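Local coordinates for hemolysin activator protein CdiB (PDB 6WIL) that probably secretes a partner CdiA toxin across the outer membrane as the TpsB-type (Omp85 superfamily) transporter of a contact-dependent growth inhibition system, at residues D27-Q32 / L181-A186; N170-D175 / I323-Q328. One frame throughout, in Å; residues are numbered along the deposited sequence.

Contact 1: D27-Q32 / L181-A186; sequences DQLAQQ and LKRVYA
Leu-29 lays its CD1 methyl over the centre of one face of the Arg-183 guanidinium, 3.5 Å above the plane. The arginine reaches under the methyl because its chain runs extended from CG to NE (chi3 -172°). A second apolar touch joins Ala-30 CB to Lys-182 CE at 3.7 Å. Bends at the third and fourth torsions (60° and 73°) fold the lysine back, and the same CE comes within 3.7 Å of Gln-31 O.

Polar bonds stay within each side or lead elsewhere. Gln-31 NE2 donates to Leu-29 O (2.6 Å) from above the carbonyl plane, folding the glutamine side chain back over the linker's own backbone. At the helix end, Leu-181 O accepts from both Val-184 N and Tyr-185 N. Arg-183 NH2 forms a salt bridge with Asp-283 of the barrel, and Arg-183 O accepts from Asn-243.

The contact joins the linker following the N-terminal helix, the barrel plug of TpsB transporters, to the turn between helix 171-181 and strand 185-193 of the second POTRA domain. Alkyl groups meet aliphatic chain and guanidinium face, so these two segments touch without directional bonds; the linker's polar holds include Lys-330 and Glu-179.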
loop_
_atom_site.group_PDB
_atom_site.type_symbol
_atom_site.label_atom_id
_atom_site.label_comp_id
_atom_site.label_asym_id
_atom_site.label_seq_id
_atom_site.Cartn_x
_atom_site.Cartn_y
_atom_site.Cartn_z
ATOM N N ASP A 27 -5.124 2.143 -1.895
ATOM C CA ASP A 27 -5.435 2.645 -0.564
ATOM C C ASP A 27 -6.869 2.343 -0.148
ATOM O O ASP A 27 -7.165 2.350 1.051
ATOM C CB ASP A 27 -5.175 4.151 -0.494
ATOM C CG ASP A 27 -3.695 4.485 -0.432
ATOM O OD1 ASP A 27 -2.909 3.636 0.042
ATOM O OD2 ASP A 27 -3.316 5.599 -0.854
ATOM N N GLN A 28 -7.762 2.070 -1.104
ATOM C CA GLN A 28 -9.153 1.790 -0.765
ATOM C C GLN A 28 -9.330 0.450 -0.064
ATOM O O GLN A 28 -10.372 0.231 0.564
ATOM C CB GLN A 28 -10.020 1.826 -2.023
ATOM C CG GLN A 28 -10.468 3.218 -2.427
ATOM C CD GLN A 28 -11.070 3.250 -3.820
ATOM O OE1 GLN A 28 -11.856 2.377 -4.195
ATOM N NE2 GLN A 28 -10.688 4.253 -4.603
ATOM N N LEU A 29 -8.347 -0.443 -0.149
ATOM C CA LEU A 29 -8.476 -1.777 0.422
ATOM C C LEU A 29 -8.243 -1.719 1.928
ATOM O O LEU A 29 -7.153 -1.353 2.383
ATOM C CB LEU A 29 -7.500 -2.738 -0.251
ATOM C CG LEU A 29 -7.603 -2.757 -1.780
ATOM C CD1 LEU A 29 -6.851 -3.943 -2.359
ATOM C CD2 LEU A 29 -9.054 -2.762 -2.238
ATOM N N ALA A 30 -9.269 -2.090 2.693
ATOM C CA ALA A 30 -9.234 -1.943 4.142
ATOM C C ALA A 30 -8.204 -2.879 4.766
ATOM O O ALA A 30 -8.150 -4.068 4.442
ATOM C CB ALA A 30 -10.619 -2.216 4.729
ATOM N N GLN A 31 -7.393 -2.339 5.670
ATOM C CA GLN A 31 -6.406 -3.115 6.406
ATOM C C GLN A 31 -6.912 -3.427 7.808
ATOM O O GLN A 31 -7.876 -2.832 8.297
ATOM C CB GLN A 31 -5.073 -2.367 6.495
ATOM C CG GLN A 31 -4.492 -2.003 5.146
ATOM C CD GLN A 31 -4.516 -3.171 4.180
ATOM O OE1 GLN A 31 -3.753 -4.128 4.319
ATOM N NE2 GLN A 31 -5.406 -3.103 3.196
ATOM N N GLN A 32 -6.246 -4.384 8.449
ATOM C CA GLN A 32 -6.541 -4.703 9.839
ATOM C C GLN A 32 -6.061 -3.573 10.743
ATOM O O GLN A 32 -4.985 -3.005 10.536
ATOM C CB GLN A 32 -5.882 -6.028 10.228
ATOM C CG GLN A 32 -5.589 -6.209 11.717
ATOM C CD GLN A 32 -6.808 -6.613 12.524
ATOM O OE1 GLN A 32 -7.851 -6.952 11.969
ATOM N NE2 GLN A 32 -6.679 -6.580 13.846
ATOM N N LEU A 181 -11.183 -10.521 3.218
ATOM C CA LEU A 181 -12.642 -10.482 3.228
ATOM C C LEU A 181 -13.167 -9.059 3.349
ATOM O O LEU A 181 -14.285 -8.774 2.905
ATOM C CB LEU A 181 -13.198 -11.339 4.367
ATOM C CG LEU A 181 -12.951 -12.846 4.314
ATOM C CD1 LEU A 181 -13.765 -13.578 5.383
ATOM C CD2 LEU A 181 -13.261 -13.388 2.934
ATOM N N LYS A 182 -12.391 -8.157 3.946
ATOM C CA LYS A 182 -12.840 -6.779 4.097
ATOM C C LYS A 182 -12.787 -5.990 2.798
ATOM O O LYS A 182 -13.242 -4.842 2.775
ATOM C CB LYS A 182 -12.018 -6.066 5.171
ATOM C CG LYS A 182 -12.474 -6.384 6.583
ATOM C CD LYS A 182 -11.412 -6.016 7.599
ATOM C CE LYS A 182 -11.064 -4.537 7.559
ATOM N NZ LYS A 182 -12.139 -3.680 8.129
ATOM N N ARG A 183 -12.247 -6.569 1.723
ATOM C CA ARG A 183 -12.343 -5.908 0.428
ATOM C C ARG A 183 -13.776 -5.894 -0.083
ATOM O O ARG A 183 -14.181 -4.942 -0.756
ATOM C CB ARG A 183 -11.425 -6.590 -0.584
ATOM C CG ARG A 183 -9.953 -6.414 -0.279
ATOM C CD ARG A 183 -9.090 -7.111 -1.307
ATOM N NE ARG A 183 -7.684 -7.105 -0.919
ATOM C CZ ARG A 183 -6.690 -7.465 -1.721
ATOM N NH1 ARG A 183 -6.945 -7.851 -2.964
ATOM N NH2 ARG A 183 -5.441 -7.433 -1.281
ATOM N N VAL A 184 -14.558 -6.922 0.236
ATOM C CA VAL A 184 -15.917 -7.047 -0.276
ATOM C C VAL A 184 -16.969 -7.134 0.820
ATOM O O VAL A 184 -18.164 -7.000 0.515
ATOM C CB VAL A 184 -16.050 -8.256 -1.229
ATOM C CG1 VAL A 184 -15.009 -8.175 -2.340
ATOM C CG2 VAL A 184 -15.910 -9.550 -0.465
ATOM N N TYR A 185 -16.581 -7.345 2.078
ATOM C CA TYR A 185 -17.525 -7.430 3.181
ATOM C C TYR A 185 -17.161 -6.444 4.280
ATOM O O TYR A 185 -16.000 -6.061 4.443
ATOM C CB TYR A 185 -17.567 -8.824 3.820
ATOM C CG TYR A 185 -18.001 -9.949 2.918
ATOM C CD1 TYR A 185 -19.329 -10.086 2.528
ATOM C CD2 TYR A 185 -17.085 -10.898 2.487
ATOM C CE1 TYR A 185 -19.724 -11.127 1.708
ATOM C CE2 TYR A 185 -17.469 -11.938 1.671
ATOM C CZ TYR A 185 -18.786 -12.051 1.286
ATOM O OH TYR A 185 -19.153 -13.098 0.476
ATOM N N ALA A 186 -18.179 -6.044 5.038
ATOM C CA ALA A 186 -17.979 -5.591 6.407
ATOM C C ALA A 186 -17.902 -6.834 7.284
ATOM O O ALA A 186 -18.830 -7.650 7.285
ATOM C CB ALA A 186 -19.115 -4.671 6.852
#

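Contact 2: N170-D175 / I323-Q328; sequences NLKRLD and ISRSGQ. With SO4 (sulfate ion), chain B.
Arg-325 packs tightly against one flank of helix 171-181, its guanidinium covered over one face by Asp-175 CB, which lies 3.5 Å from Arg-325 NH2. Arg-325 CG sits between the backbone N and the carbonyl carbon (chi1 70°), and a bend at chi3 (-65°) turns the group along the helix, bringing Arg-325 CD to 3.5 Å from Lys-172 O. The Asp-175 carboxylate is not a direct partner: OD2 stands 4.4 Å from Arg-325 NH2 and well out of the guanidinium plane, so only a general attraction of charge is likely. Instead, Arg-325 forms a salt bridge with Glu-179 and a hydrogen bond to Gln-176, while Asp-175 OD2 bonds to Tyr-35 OH of the linker.

This is a POTRA-barrel junction: the start of a helix in the second POTRA domain rests against the end of barrel strand 308-326, beside its turn into strand 329-346. Asn-170 caps that helix, OD1 accepting from Lys-172 N in the carbonyl plane on a lone pair (3.0 Å). In the turn, Ser-326 OG accepts from Gln-328 N in an ST turn.

The partly solvent-exposed side is looser. Lys-172 slides past Arg-325 in the opposite direction, with CD 3.5 Å from Arg-325 O and CG 4.1 Å from Arg-325 CG. Farther round the helix, Arg-173 points away from the strand and grips a sulfate ion, probably from the crystallisation liquor: NH1 to O3 is nearly straight at 3.1 Å, NH2 to O1 weak, and Arg-321 binds the same anion.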
loop_
_atom_site.group_PDB
_atom_site.type_symbol
_atom_site.label_atom_id
_atom_site.label_comp_id
_atom_site.label_asym_id
_atom_site.label_seq_id
_atom_site.Cartn_x
_atom_site.Cartn_y
_atom_site.Cartn_z
ATOM N N ASN A 170 -3.368 -19.285 14.071
ATOM C CA ASN A 170 -2.316 -18.277 14.075
ATOM C C ASN A 170 -2.914 -16.920 13.726
ATOM O O ASN A 170 -3.656 -16.798 12.747
ATOM C CB ASN A 170 -1.201 -18.625 13.090
ATOM C CG ASN A 170 0.061 -17.834 13.351
ATOM O OD1 ASN A 170 0.138 -16.645 13.042
ATOM N ND2 ASN A 170 1.058 -18.490 13.935
ATOM N N LEU A 171 -2.571 -15.902 14.518
ATOM C CA LEU A 171 -3.156 -14.577 14.353
ATOM C C LEU A 171 -2.711 -13.887 13.068
ATOM O O LEU A 171 -3.426 -13.010 12.574
ATOM C CB LEU A 171 -2.807 -13.703 15.559
ATOM C CG LEU A 171 -3.511 -12.351 15.682
ATOM C CD1 LEU A 171 -5.023 -12.529 15.716
ATOM C CD2 LEU A 171 -3.028 -11.622 16.923
ATOM N N LYS A 172 -1.550 -14.254 12.519
ATOM C CA LYS A 172 -1.108 -13.651 11.265
ATOM C C LYS A 172 -1.984 -14.100 10.102
ATOM O O LYS A 172 -2.281 -13.310 9.200
ATOM C CB LYS A 172 0.355 -13.997 10.993
ATOM C CG LYS A 172 1.359 -13.220 11.829
ATOM C CD LYS A 172 2.784 -13.590 11.437
ATOM C CE LYS A 172 3.507 -14.293 12.572
ATOM N NZ LYS A 172 3.811 -13.360 13.697
ATOM N N ARG A 173 -2.405 -15.367 10.109
ATOM C CA ARG A 173 -3.279 -15.877 9.062
ATOM C C ARG A 173 -4.718 -15.414 9.244
ATOM O O ARG A 173 -5.414 -15.176 8.251
ATOM C CB ARG A 173 -3.205 -17.404 9.022
ATOM C CG ARG A 173 -1.787 -17.913 8.825
ATOM C CD ARG A 173 -1.732 -19.415 8.612
ATOM N NE ARG A 173 -0.397 -19.826 8.195
ATOM C CZ ARG A 173 -0.053 -20.098 6.941
ATOM N NH1 ARG A 173 -0.952 -20.022 5.971
ATOM N NH2 ARG A 173 1.192 -20.453 6.660
ATOM N N LEU A 174 -5.176 -15.271 10.490
ATOM C CA LEU A 174 -6.496 -14.691 10.723
ATOM C C LEU A 174 -6.565 -13.267 10.187
ATOM O O LEU A 174 -7.544 -12.883 9.537
ATOM C CB LEU A 174 -6.833 -14.711 12.214
ATOM C CG LEU A 174 -6.861 -16.057 12.940
ATOM C CD1 LEU A 174 -7.481 -15.897 14.324
ATOM C CD2 LEU A 174 -7.610 -17.095 12.124
ATOM N N ASP A 175 -5.532 -12.465 10.461
ATOM C CA ASP A 175 -5.528 -11.076 10.015
ATOM C C ASP A 175 -5.454 -10.981 8.497
ATOM O O ASP A 175 -6.115 -10.130 7.891
ATOM C CB ASP A 175 -4.360 -10.321 10.648
ATOM C CG ASP A 175 -4.604 -9.967 12.102
ATOM O OD1 ASP A 175 -5.721 -10.214 12.607
ATOM O OD2 ASP A 175 -3.673 -9.431 12.741
ATOM N N ILE A 323 5.082 -11.363 2.953
ATOM C CA ILE A 323 6.169 -12.196 3.450
ATOM C C ILE A 323 6.272 -12.083 4.968
ATOM O O ILE A 323 6.751 -13.006 5.636
ATOM C CB ILE A 323 7.501 -11.819 2.773
ATOM C CG1 ILE A 323 7.791 -10.331 2.951
ATOM C CG2 ILE A 323 7.477 -12.171 1.295
ATOM C CD1 ILE A 323 9.073 -9.890 2.292
ATOM N N SER A 324 5.816 -10.960 5.522
ATOM C CA SER A 324 5.891 -10.723 6.957
ATOM C C SER A 324 4.826 -9.716 7.364
ATOM O O SER A 324 4.625 -8.709 6.679
ATOM C CB SER A 324 7.275 -10.207 7.363
ATOM O OG SER A 324 7.205 -9.443 8.556
ATOM N N ARG A 325 4.164 -9.981 8.489
ATOM C CA ARG A 325 3.166 -9.054 9.000
ATOM C C ARG A 325 3.041 -9.218 10.507
ATOM O O ARG A 325 3.459 -10.225 11.083
ATOM C CB ARG A 325 1.804 -9.264 8.333
ATOM C CG ARG A 325 1.107 -10.552 8.714
ATOM C CD ARG A 325 -0.306 -10.546 8.170
ATOM N NE ARG A 325 -1.101 -9.491 8.792
ATOM C CZ ARG A 325 -2.019 -8.772 8.156
ATOM N NH1 ARG A 325 -2.253 -8.978 6.866
ATOM N NH2 ARG A 325 -2.692 -7.835 8.809
ATOM N N SER A 326 2.449 -8.209 11.132
ATOM C CA SER A 326 2.133 -8.247 12.553
ATOM C C SER A 326 1.042 -7.220 12.814
ATOM O O SER A 326 0.506 -6.603 11.888
ATOM C CB SER A 326 3.363 -7.956 13.415
ATOM O OG SER A 326 3.531 -6.556 13.573
ATOM N N GLY A 327 0.735 -7.023 14.095
ATOM C CA GLY A 327 -0.227 -6.005 14.473
ATOM C C GLY A 327 0.204 -4.596 14.126
ATOM O O GLY A 327 -0.636 -3.695 14.092
ATOM N N GLN A 328 1.496 -4.382 13.855
ATOM C CA GLN A 328 1.995 -3.043 13.572
ATOM C C GLN A 328 2.739 -2.931 12.245
ATOM O O GLN A 328 3.277 -1.857 11.947
ATOM C CB GLN A 328 2.905 -2.562 14.708
ATOM C CG GLN A 328 2.283 -2.689 16.083
ATOM C CD GLN A 328 2.782 -1.639 17.047
ATOM O OE1 GLN A 328 2.227 -0.543 17.130
ATOM N NE2 GLN A 328 3.836 -1.967 17.785
HETATM S S SO4 B . 1.063 -20.236 2.549
HETATM O O1 SO4 B . 1.876 -19.521 3.531
HETATM O O2 SO4 B . 1.293 -19.662 1.225
HETATM O O3 SO4 B . -0.349 -20.113 2.912
HETATM O O4 SO4 B . 1.432 -21.649 2.531
#

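In the fold
Both contacts lie where the second POTRA domain meets the barrel, and helix 171-181 with the turn after it serves both: contact 2 uses its N-terminal residues, contact 1 the residues just beyond its end, on the way to strand 185-193. Contact 1 is at the surface, where a linker without regular structure meets partly exposed residues through alkyl groups. Contact 2 is buried at Asp-175 and Arg-325 and sets a helix against a barrel strand, with charged groups turned to partners beyond the pair. Their centres are 15 Å apart, yet they touch: Gln-32 packs on Asp-175 and Arg-325, and Glu-179 bonds to both Gln-32 N and Arg-325.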